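Local coordinates for protein cysteine synthase (Fusobacterium nucleatum subsp. nucleatum strain ATCC 25586, PDB 5XEM) that probably makes L-cysteine and acetate from O-acetyl-L-serine and hydrogen sulfide, using pyridoxal 5'-phosphate as cofactor, at residues Lys35-Asn40 with Val293-Asp298; Val174-Thr179 with Lys200-Glu205; Ser184-Ala189 with Ala234-Ser239. All coordinates share one frame; numbering follows the deposited sequence.

Contact 1. Residues Lys35-Asn40 with Val293-Asp298. With PLP (pyridoxal-5'-phosphate), chain D.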
loop_
_atom_site.group_PDB
_atom_site.type_symbol
_atom_site.label_atom_id
_atom_site.label_comp_id
_atom_site.label_asym_id
_atom_site.label_seq_id
_atom_site.Cartn_x
_atom_site.Cartn_y
_atom_site.Cartn_z
ATOM N N LYS A 35 -5.837 13.705 0.729
ATOM C CA LYS A 35 -4.706 13.330 1.569
ATOM C C LYS A 35 -4.739 11.807 1.691
ATOM O O LYS A 35 -5.704 11.245 2.226
ATOM C CB LYS A 35 -4.771 14.003 2.921
ATOM C CG LYS A 35 -3.483 13.735 3.722
ATOM C CD LYS A 35 -3.217 14.738 4.806
ATOM C CE LYS A 35 -1.988 14.423 5.632
ATOM N NZ LYS A 35 -0.701 14.561 4.883
ATOM N N LEU A 36 -3.731 11.156 1.127
ATOM C CA LEU A 36 -3.757 9.696 0.925
ATOM C C LEU A 36 -3.182 8.958 2.119
ATOM O O LEU A 36 -2.002 8.650 2.153
ATOM C CB LEU A 36 -3.014 9.321 -0.337
ATOM C CG LEU A 36 -3.593 9.863 -1.666
ATOM C CD1 LEU A 36 -2.632 9.546 -2.837
ATOM C CD2 LEU A 36 -4.991 9.308 -1.902
ATOM N N GLU A 37 -4.024 8.692 3.121
ATOM C CA GLU A 37 -3.550 8.003 4.324
ATOM C C GLU A 37 -3.312 6.509 4.067
ATOM O O GLU A 37 -2.726 5.809 4.882
ATOM C CB GLU A 37 -4.506 8.223 5.485
ATOM C CG GLU A 37 -4.575 9.688 5.882
ATOM C CD GLU A 37 -3.315 10.117 6.603
ATOM O OE1 GLU A 37 -2.976 9.470 7.617
ATOM O OE2 GLU A 37 -2.673 11.094 6.161
ATOM N N GLY A 38 -3.743 6.033 2.909
ATOM C CA GLY A 38 -3.352 4.721 2.453
ATOM C C GLY A 38 -1.866 4.567 2.182
ATOM O O GLY A 38 -1.396 3.459 2.057
ATOM N N SER A 39 -1.132 5.675 2.093
ATOM C CA SER A 39 0.312 5.641 1.915
ATOM C C SER A 39 1.036 5.231 3.188
ATOM O O SER A 39 2.214 4.872 3.124
ATOM C CB SER A 39 0.839 6.997 1.475
ATOM O OG SER A 39 0.305 7.323 0.196
ATOM N N ASN A 40 0.361 5.317 4.344
ATOM C CA ASN A 40 0.923 4.791 5.589
ATOM C C ASN A 40 1.312 3.307 5.426
ATOM O O ASN A 40 0.701 2.586 4.624
ATOM C CB ASN A 40 -0.062 4.946 6.757
ATOM C CG ASN A 40 -0.171 6.378 7.258
ATOM O OD1 ASN A 40 -1.234 6.994 7.165
ATOM N ND2 ASN A 40 0.914 6.919 7.751
ATOM N N VAL A 293 -9.826 20.058 1.171
ATOM C CA VAL A 293 -9.026 18.852 1.488
ATOM C C VAL A 293 -9.947 17.752 1.959
ATOM O O VAL A 293 -10.815 17.979 2.829
ATOM C CB VAL A 293 -7.954 19.124 2.553
ATOM C CG1 VAL A 293 -7.212 17.827 2.916
ATOM C CG2 VAL A 293 -6.952 20.174 2.066
ATOM N N VAL A 294 -9.787 16.569 1.349
ATOM C CA VAL A 294 -10.532 15.377 1.698
ATOM C C VAL A 294 -9.518 14.379 2.274
ATOM O O VAL A 294 -8.493 14.109 1.651
ATOM C CB VAL A 294 -11.203 14.767 0.449
ATOM C CG1 VAL A 294 -11.723 13.344 0.689
ATOM C CG2 VAL A 294 -12.319 15.694 -0.010
ATOM N N LEU A 295 -9.797 13.856 3.459
ATOM C CA LEU A 295 -8.963 12.826 4.021
ATOM C C LEU A 295 -9.421 11.497 3.443
ATOM O O LEU A 295 -10.564 11.138 3.605
ATOM C CB LEU A 295 -9.052 12.806 5.540
ATOM C CG LEU A 295 -7.954 11.975 6.216
ATOM C CD1 LEU A 295 -6.645 12.764 6.263
ATOM C CD2 LEU A 295 -8.359 11.528 7.589
ATOM N N SER A 296 -8.519 10.802 2.752
ATOM C CA SER A 296 -8.713 9.410 2.327
ATOM C C SER A 296 -8.155 8.512 3.420
ATOM O O SER A 296 -6.921 8.402 3.569
ATOM C CB SER A 296 -7.980 9.104 1.022
ATOM O OG SER A 296 -7.966 7.699 0.749
ATOM N N THR A 297 -9.044 7.861 4.161
ATOM C CA THR A 297 -8.646 7.147 5.380
ATOM C C THR A 297 -7.794 5.909 5.104
ATOM O O THR A 297 -6.838 5.639 5.838
ATOM C CB THR A 297 -9.869 6.780 6.235
ATOM O OG1 THR A 297 -10.555 7.989 6.583
ATOM C CG2 THR A 297 -9.428 6.042 7.504
ATOM N N ASP A 298 -8.115 5.179 4.038
ATOM C CA ASP A 298 -7.349 3.976 3.709
ATOM C C ASP A 298 -7.285 3.705 2.230
ATOM O O ASP A 298 -8.042 4.280 1.452
ATOM C CB ASP A 298 -7.762 2.731 4.533
ATOM C CG ASP A 298 -9.042 2.060 4.081
ATOM O OD1 ASP A 298 -9.828 2.677 3.320
ATOM O OD2 ASP A 298 -9.292 0.914 4.540
HETATM N N1 PLP D . -12.593 5.036 7.104
HETATM C C2 PLP D . -12.042 3.859 7.441
HETATM C C2A PLP D . -11.590 2.890 6.347
HETATM C C3 PLP D . -11.851 3.509 8.790
HETATM O O3 PLP D . -11.277 2.320 9.105
HETATM C C4 PLP D . -12.251 4.382 9.798
HETATM C C4A PLP D . -12.068 4.042 11.267
HETATM C C5 PLP D . -12.818 5.604 9.409
HETATM C C6 PLP D . -12.964 5.898 8.055
HETATM C C5A PLP D . -13.279 6.644 10.407
HETATM O O4P PLP D . -12.115 7.271 11.055
HETATM P P PLP D . -12.164 7.870 12.564
HETATM O O1P PLP D . -10.980 8.628 12.806
HETATM O O2P PLP D . -12.337 6.698 13.399
HETATM O O3P PLP D . -13.428 8.654 12.588
HETATM O O HOH W 1 -5.383 6.734 0.749
#
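Two neighbouring parallel strands of the mixed six-stranded sheet meet where Lys35-Leu36 run beside Leu295-Ser296, next to the cofactor pocket. Three backbone bonds pass back and forth between them: Lys35 N to Val294 O at 2.8 Å, Ser296 N to Lys35 O, and, already past the strand end, Glu37 N to Ser296 O. On the face carrying Lys35 and Leu295, methyl CD1 of Leu295 packs against Glu37 CG at 3.7 Å and reaches Lys35 CB. Glu37 turns at chi2 (-73°), which carries its carboxylate away from the strand pair to Arg48, Thr45 and Thr17; the ammonium of Lys35 likewise leaves, to Glu163 and Thr17. On the other face, a water joins Ser296 OG and Gly38 N, 2.8 Å from each, extending the pairing into the 3-10 turn, while Ser296 OG also bonds Thr271. Beyond the strand, the methyl CG2 of Thr297 lies 3.3 Å from pyridine N1 of the cofactor, and Asp298 packs against the ring methyl C2A while its OD2 is held by Tyr303, Lys302 and Asn76. The C-terminal end of strand 291-296, delivering Thr297 and Asp298 to the pyridine ring, belongs to the cofactor site of the cysteine synthase/cystathionine beta-synthase family, fold-type II pyridoxal-phosphate enzymes.

Contact 2. Residues Val174-Thr179 with Lys200-Glu205. With PLP (pyridoxal-5'-phosphate), chain D.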
loop_
_atom_site.group_PDB
_atom_site.type_symbol
_atom_site.label_atom_id
_atom_site.label_comp_id
_atom_site.label_asym_id
_atom_site.label_seq_id
_atom_site.Cartn_x
_atom_site.Cartn_y
_atom_site.Cartn_z
ATOM N N VAL A 174 -11.642 24.450 3.115
ATOM C CA VAL A 174 -12.596 23.446 3.560
ATOM C C VAL A 174 -11.853 22.100 3.850
ATOM O O VAL A 174 -10.927 21.762 3.163
ATOM C CB VAL A 174 -13.676 23.215 2.489
ATOM C CG1 VAL A 174 -14.692 22.193 2.982
ATOM C CG2 VAL A 174 -14.395 24.532 2.111
ATOM N N PHE A 175 -12.256 21.401 4.901
ATOM C CA PHE A 175 -11.714 20.082 5.238
ATOM C C PHE A 175 -12.920 19.180 5.428
ATOM O O PHE A 175 -13.856 19.546 6.144
ATOM C CB PHE A 175 -10.878 20.172 6.526
ATOM C CG PHE A 175 -10.481 18.834 7.104
ATOM C CD1 PHE A 175 -9.593 18.016 6.421
ATOM C CD2 PHE A 175 -10.981 18.410 8.336
ATOM C CE1 PHE A 175 -9.219 16.776 6.933
ATOM C CE2 PHE A 175 -10.601 17.181 8.862
ATOM C CZ PHE A 175 -9.727 16.361 8.149
ATOM N N ILE A 176 -12.927 18.017 4.764
ATOM C CA ILE A 176 -14.055 17.104 4.813
ATOM C C ILE A 176 -13.470 15.745 5.155
ATOM O O ILE A 176 -12.511 15.318 4.504
ATOM C CB ILE A 176 -14.861 17.079 3.489
ATOM C CG1 ILE A 176 -15.558 18.442 3.296
ATOM C CG2 ILE A 176 -15.891 15.945 3.509
ATOM C CD1 ILE A 176 -16.160 18.704 1.942
ATOM N N CYS A 177 -14.040 15.090 6.176
ATOM C CA CYS A 177 -13.487 13.857 6.722
ATOM C C CYS A 177 -14.583 12.881 7.145
ATOM O O CYS A 177 -15.571 13.276 7.788
ATOM C CB CYS A 177 -12.602 14.197 7.926
ATOM S SG CYS A 177 -11.604 12.841 8.558
ATOM N N GLY A 178 -14.414 11.611 6.784
ATOM C CA GLY A 178 -15.347 10.585 7.195
ATOM C C GLY A 178 -15.224 10.311 8.678
ATOM O O GLY A 178 -14.167 10.546 9.253
ATOM N N THR A 179 -16.287 9.812 9.303
ATOM C CA THR A 179 -16.284 9.529 10.737
ATOM C C THR A 179 -16.671 8.095 11.088
ATOM O O THR A 179 -17.526 7.469 10.441
ATOM C CB THR A 179 -17.237 10.478 11.529
ATOM O OG1 THR A 179 -18.605 10.281 11.092
ATOM C CG2 THR A 179 -16.805 11.922 11.323
ATOM N N LYS A 200 -13.890 26.035 7.029
ATOM C CA LYS A 200 -15.062 25.200 7.288
ATOM C C LYS A 200 -14.611 23.723 7.397
ATOM O O LYS A 200 -13.822 23.255 6.569
ATOM C CB LYS A 200 -16.106 25.363 6.175
ATOM C CG LYS A 200 -16.615 26.806 5.944
ATOM C CD LYS A 200 -17.365 27.342 7.149
ATOM C CE LYS A 200 -17.893 28.764 6.905
ATOM N NZ LYS A 200 -16.852 29.804 7.221
ATOM N N THR A 201 -15.106 23.015 8.414
ATOM C CA THR A 201 -14.741 21.614 8.659
ATOM C C THR A 201 -16.002 20.753 8.796
ATOM O O THR A 201 -16.902 21.097 9.602
ATOM C CB THR A 201 -13.848 21.487 9.911
ATOM O OG1 THR A 201 -14.544 21.980 11.073
ATOM C CG2 THR A 201 -12.537 22.271 9.741
ATOM N N PHE A 202 -16.079 19.672 8.000
ATOM C CA PHE A 202 -17.280 18.851 7.936
ATOM C C PHE A 202 -16.975 17.357 8.105
ATOM O O PHE A 202 -16.162 16.830 7.340
ATOM C CB PHE A 202 -17.988 19.009 6.596
ATOM C CG PHE A 202 -18.315 20.437 6.223
ATOM C CD1 PHE A 202 -17.413 21.199 5.505
ATOM C CD2 PHE A 202 -19.546 20.988 6.556
ATOM C CE1 PHE A 202 -17.714 22.504 5.157
ATOM C CE2 PHE A 202 -19.853 22.299 6.199
ATOM C CZ PHE A 202 -18.947 23.049 5.491
ATOM N N PRO A 203 -17.660 16.693 9.062
ATOM C CA PRO A 203 -17.674 15.250 9.148
ATOM C C PRO A 203 -18.666 14.660 8.152
ATOM O O PRO A 203 -19.657 15.337 7.779
ATOM C CB PRO A 203 -18.126 15.009 10.586
ATOM C CG PRO A 203 -19.109 16.103 10.835
ATOM C CD PRO A 203 -18.606 17.278 10.038
ATOM N N VAL A 204 -18.414 13.413 7.721
ATOM C CA VAL A 204 -19.326 12.681 6.879
ATOM C C VAL A 204 -19.733 11.418 7.633
ATOM O O VAL A 204 -18.907 10.793 8.302
ATOM C CB VAL A 204 -18.698 12.274 5.514
ATOM C CG1 VAL A 204 -19.783 11.672 4.620
ATOM C CG2 VAL A 204 -17.963 13.448 4.848
ATOM N N GLU A 205 -21.007 11.070 7.553
ATOM C CA GLU A 205 -21.502 9.809 8.113
ATOM C C GLU A 205 -22.295 9.055 7.054
ATOM O O GLU A 205 -22.649 9.620 6.010
ATOM C CB GLU A 205 -22.328 10.092 9.384
ATOM C CG GLU A 205 -23.682 10.733 9.144
ATOM C CD GLU A 205 -24.451 11.009 10.431
ATOM O OE1 GLU A 205 -23.988 10.581 11.516
ATOM O OE2 GLU A 205 -25.526 11.646 10.348
HETATM N N1 PLP D . -12.593 5.036 7.104
HETATM C C2 PLP D . -12.042 3.859 7.441
HETATM C C2A PLP D . -11.590 2.890 6.347
HETATM C C3 PLP D . -11.851 3.509 8.790
HETATM O O3 PLP D . -11.277 2.320 9.105
HETATM C C4 PLP D . -12.251 4.382 9.798
HETATM C C4A PLP D . -12.068 4.042 11.267
HETATM C C5 PLP D . -12.818 5.604 9.409
HETATM C C6 PLP D . -12.964 5.898 8.055
HETATM C C5A PLP D . -13.279 6.644 10.407
HETATM O O4P PLP D . -12.115 7.271 11.055
HETATM P P PLP D . -12.164 7.870 12.564
HETATM O O1P PLP D . -10.980 8.628 12.806
HETATM O O2P PLP D . -12.337 6.698 13.399
HETATM O O3P PLP D . -13.428 8.654 12.588
#
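Val204 O is gripped twice by one residue: Thr179 N reaches it at 3.0 Å nearly along the C=O axis, and Thr179 OG1 at 2.9 Å from above the carbonyl plane, 41° out of it. The hydroxyl takes this place because it stands between the backbone N and the carbonyl carbon of Thr179 (chi1 63°). That rotation also sets methyl CG2 alongside the ring of Pro203, pointing the same way, and CG2 to Pro203 CB at 3.4 Å is a tight fit. The double grip fixes Thr179 just past the end of strand 174-178, where its CA lies 3.5 Å from phosphate oxygen O3P of the cofactor. Upstream the two strands are paired in parallel, Phe175 and Cys177 each giving an N-H and a C=O to strand 200-206. Between these bonds CA-H...O contacts recur, the shortest from Pro203 CA to Cys177 O at 3.2 Å; the missing N-H of Pro203 costs this pair nothing, since Phe202 and Val204 are the donors to strand 174-178. On the face carrying Val174, Ile176, Phe202 and Val204, the Phe202 ring receives Val174 CG1 at its edge, 3.7 Å from CE1, and Ile176 CG1 nears its CD1 obliquely. Ile176 sends its other branch the opposite way along the strand, CG2 meeting Val204 CG2 at 3.5 Å. On the reverse face, Phe175 CB touches Thr201 CG2. This is the parallel strand pair of a right-handed beta-alpha-beta unit, with helix 183-195 as the connection. That helix covers the face of Phe175, Cys177 and Thr201, helix 269-284 packs on Val174, Ile176 and Val204, and strand 291-296 continues the sheet beyond strand 174-178.

Contact 3. Residues Ser184-Ala189 with Ala234-Ser239. With PLP (pyridoxal-5'-phosphate), chain D.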
loop_
_atom_site.group_PDB
_atom_site.type_symbol
_atom_site.label_atom_id
_atom_site.label_comp_id
_atom_site.label_asym_id
_atom_site.label_seq_id
_atom_site.Cartn_x
_atom_site.Cartn_y
_atom_site.Cartn_z
ATOM N N SER A 184 -10.240 11.336 13.661
ATOM C CA SER A 184 -9.502 12.004 12.582
ATOM C C SER A 184 -10.170 13.332 12.229
ATOM O O SER A 184 -9.469 14.351 12.058
ATOM C CB SER A 184 -9.312 11.109 11.344
ATOM O OG SER A 184 -10.551 10.639 10.883
ATOM N N PHE A 185 -11.503 13.340 12.108
ATOM C CA PHE A 185 -12.195 14.605 11.887
ATOM C C PHE A 185 -11.877 15.619 12.993
ATOM O O PHE A 185 -11.524 16.795 12.720
ATOM C CB PHE A 185 -13.722 14.426 11.822
ATOM C CG PHE A 185 -14.449 15.738 11.923
ATOM C CD1 PHE A 185 -14.424 16.626 10.852
ATOM C CD2 PHE A 185 -15.065 16.117 13.089
ATOM C CE1 PHE A 185 -15.011 17.866 10.950
ATOM C CE2 PHE A 185 -15.682 17.369 13.194
ATOM C CZ PHE A 185 -15.642 18.234 12.119
ATOM N N SER A 186 -12.073 15.186 14.236
ATOM C CA SER A 186 -12.114 16.147 15.349
ATOM C C SER A 186 -10.714 16.678 15.675
ATOM O O SER A 186 -10.551 17.850 15.929
ATOM C CB SER A 186 -12.778 15.532 16.574
ATOM O OG SER A 186 -14.089 15.054 16.236
ATOM N N GLY A 187 -9.696 15.816 15.626
ATOM C CA GLY A 187 -8.349 16.258 15.903
ATOM C C GLY A 187 -7.790 17.145 14.804
ATOM O O GLY A 187 -7.160 18.174 15.070
ATOM N N THR A 188 -8.030 16.770 13.546
ATOM C CA THR A 188 -7.534 17.562 12.445
ATOM C C THR A 188 -8.263 18.911 12.391
ATOM O O THR A 188 -7.608 19.948 12.242
ATOM C CB THR A 188 -7.688 16.833 11.112
ATOM O OG1 THR A 188 -7.169 15.494 11.245
ATOM C CG2 THR A 188 -6.943 17.586 9.992
ATOM N N ALA A 189 -9.594 18.898 12.556
ATOM C CA ALA A 189 -10.402 20.116 12.449
ATOM C C ALA A 189 -10.065 21.099 13.545
ATOM O O ALA A 189 -10.085 22.309 13.288
ATOM C CB ALA A 189 -11.897 19.788 12.503
ATOM N N ALA A 234 -16.687 9.478 22.678
ATOM C CA ALA A 234 -16.163 10.604 23.441
ATOM C C ALA A 234 -15.180 11.448 22.646
ATOM O O ALA A 234 -15.071 12.658 22.862
ATOM C CB ALA A 234 -15.480 10.083 24.715
ATOM N N VAL A 235 -14.452 10.832 21.717
ATOM C CA VAL A 235 -13.461 11.569 20.931
ATOM C C VAL A 235 -14.012 12.390 19.764
ATOM O O VAL A 235 -13.265 13.128 19.151
ATOM C CB VAL A 235 -12.319 10.654 20.410
ATOM C CG1 VAL A 235 -11.540 10.095 21.600
ATOM C CG2 VAL A 235 -12.874 9.536 19.528
ATOM N N TYR A 236 -15.308 12.270 19.465
ATOM C CA TYR A 236 -15.942 13.117 18.480
ATOM C C TYR A 236 -16.309 14.443 19.124
ATOM O O TYR A 236 -16.982 14.463 20.172
ATOM C CB TYR A 236 -17.213 12.457 17.927
ATOM C CG TYR A 236 -17.958 13.339 16.976
ATOM C CD1 TYR A 236 -17.441 13.637 15.728
ATOM C CD2 TYR A 236 -19.183 13.946 17.344
ATOM C CE1 TYR A 236 -18.115 14.457 14.857
ATOM C CE2 TYR A 236 -19.850 14.781 16.477
ATOM C CZ TYR A 236 -19.317 15.048 15.237
ATOM O OH TYR A 236 -19.972 15.880 14.349
ATOM N N ASP A 237 -15.901 15.532 18.488
ATOM C CA ASP A 237 -16.241 16.878 18.944
ATOM C C ASP A 237 -17.143 17.600 17.941
ATOM O O ASP A 237 -16.685 18.222 16.981
ATOM C CB ASP A 237 -14.973 17.689 19.256
ATOM C CG ASP A 237 -15.297 19.082 19.802
ATOM O OD1 ASP A 237 -16.492 19.363 20.038
ATOM O OD2 ASP A 237 -14.348 19.881 19.986
ATOM N N GLY A 238 -18.450 17.527 18.193
ATOM C CA GLY A 238 -19.439 18.045 17.251
ATOM C C GLY A 238 -19.491 19.563 17.185
ATOM O O GLY A 238 -20.072 20.119 16.265
ATOM N N SER A 239 -18.861 20.237 18.140
ATOM C CA SER A 239 -18.803 21.703 18.113
ATOM C C SER A 239 -17.944 22.209 16.955
ATOM O O SER A 239 -18.042 23.377 16.563
ATOM C CB SER A 239 -18.293 22.249 19.442
ATOM O OG SER A 239 -16.914 21.980 19.622
HETATM N N1 PLP D . -12.593 5.036 7.104
HETATM C C2 PLP D . -12.042 3.859 7.441
HETATM C C2A PLP D . -11.590 2.890 6.347
HETATM C C3 PLP D . -11.851 3.509 8.790
HETATM O O3 PLP D . -11.277 2.320 9.105
HETATM C C4 PLP D . -12.251 4.382 9.798
HETATM C C4A PLP D . -12.068 4.042 11.267
HETATM C C5 PLP D . -12.818 5.604 9.409
HETATM C C6 PLP D . -12.964 5.898 8.055
HETATM C C5A PLP D . -13.279 6.644 10.407
HETATM O O4P PLP D . -12.115 7.271 11.055
HETATM P P PLP D . -12.164 7.870 12.564
HETATM O O1P PLP D . -10.980 8.628 12.806
HETATM O O2P PLP D . -12.337 6.698 13.399
HETATM O O3P PLP D . -13.428 8.654 12.588
#
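Ser186 leans from its helix onto the loop at Val235-Asp237. Its CB lies 3.6 Å from Val235 O and also touches Asp237 CB; one bond further, OG accepts the backbone N-H of Asp237 at 2.9 Å in a nearly straight bond (171°). OG sits beside its own backbone N, anti to the carbonyl carbon (chi1 -56°), a rotation that also lets it bond to Gly182 O one turn back in the chain. The hydroxyl thus serves both helix and loop, and it passes close to Tyr236 as well, 3.5 Å from CA. The helix concerned, 183-195, follows the glycine-rich turn after strand 174-178, and its first turn faces the cofactor phosphate: Ser184 N and Ser184 OG both bond O1P, the latter at 2.8 Å. Backbone amides and a hydroxyl at a helix N terminus holding a phosphate are the usual anchor in this enzyme family, and the helix dipole would probably favour the anion. Next to Ser186, the Phe185 ring turns to the same loop. Its CD2 meets Tyr236 CE1 at 3.9 Å, the two side chains crossing at a slant, and Asp237 O approaches the ring edge near CE2. Ala189 CB, one helical turn on, sits over one face of the Phe185 ring, displaced toward its rim. Pro203 lies against both aromatic rings. In the loop itself, Asp237 OD1 accepts from Ser239 N and, at 2.7 Å, from Ser239 OG, both from the same face of the carboxylate; the first of these bonds closes an Asx turn.

In the fold
From the N terminus, residues 35-40 come first and pair with 293-298 near the end of the chain, so contact 1 closes a loop of 252 residues, most of the chain, including the separate four-stranded sheet and both other contacts. Contact 2 closes the short loop of strand, helix 183-195 and strand. Contact 3 starts on that helix and ends in the later loop at 234-239, so it crosses contact 2. Strand 291-296 joins strand 174-178, making contacts 1 and 2 neighbouring parts of one sheet, while Leu295 and Cys177 pack against Ser184 from contact 3. All three reach the cofactor: 297-298 at the ring, 178-179 and 184 at the phosphate.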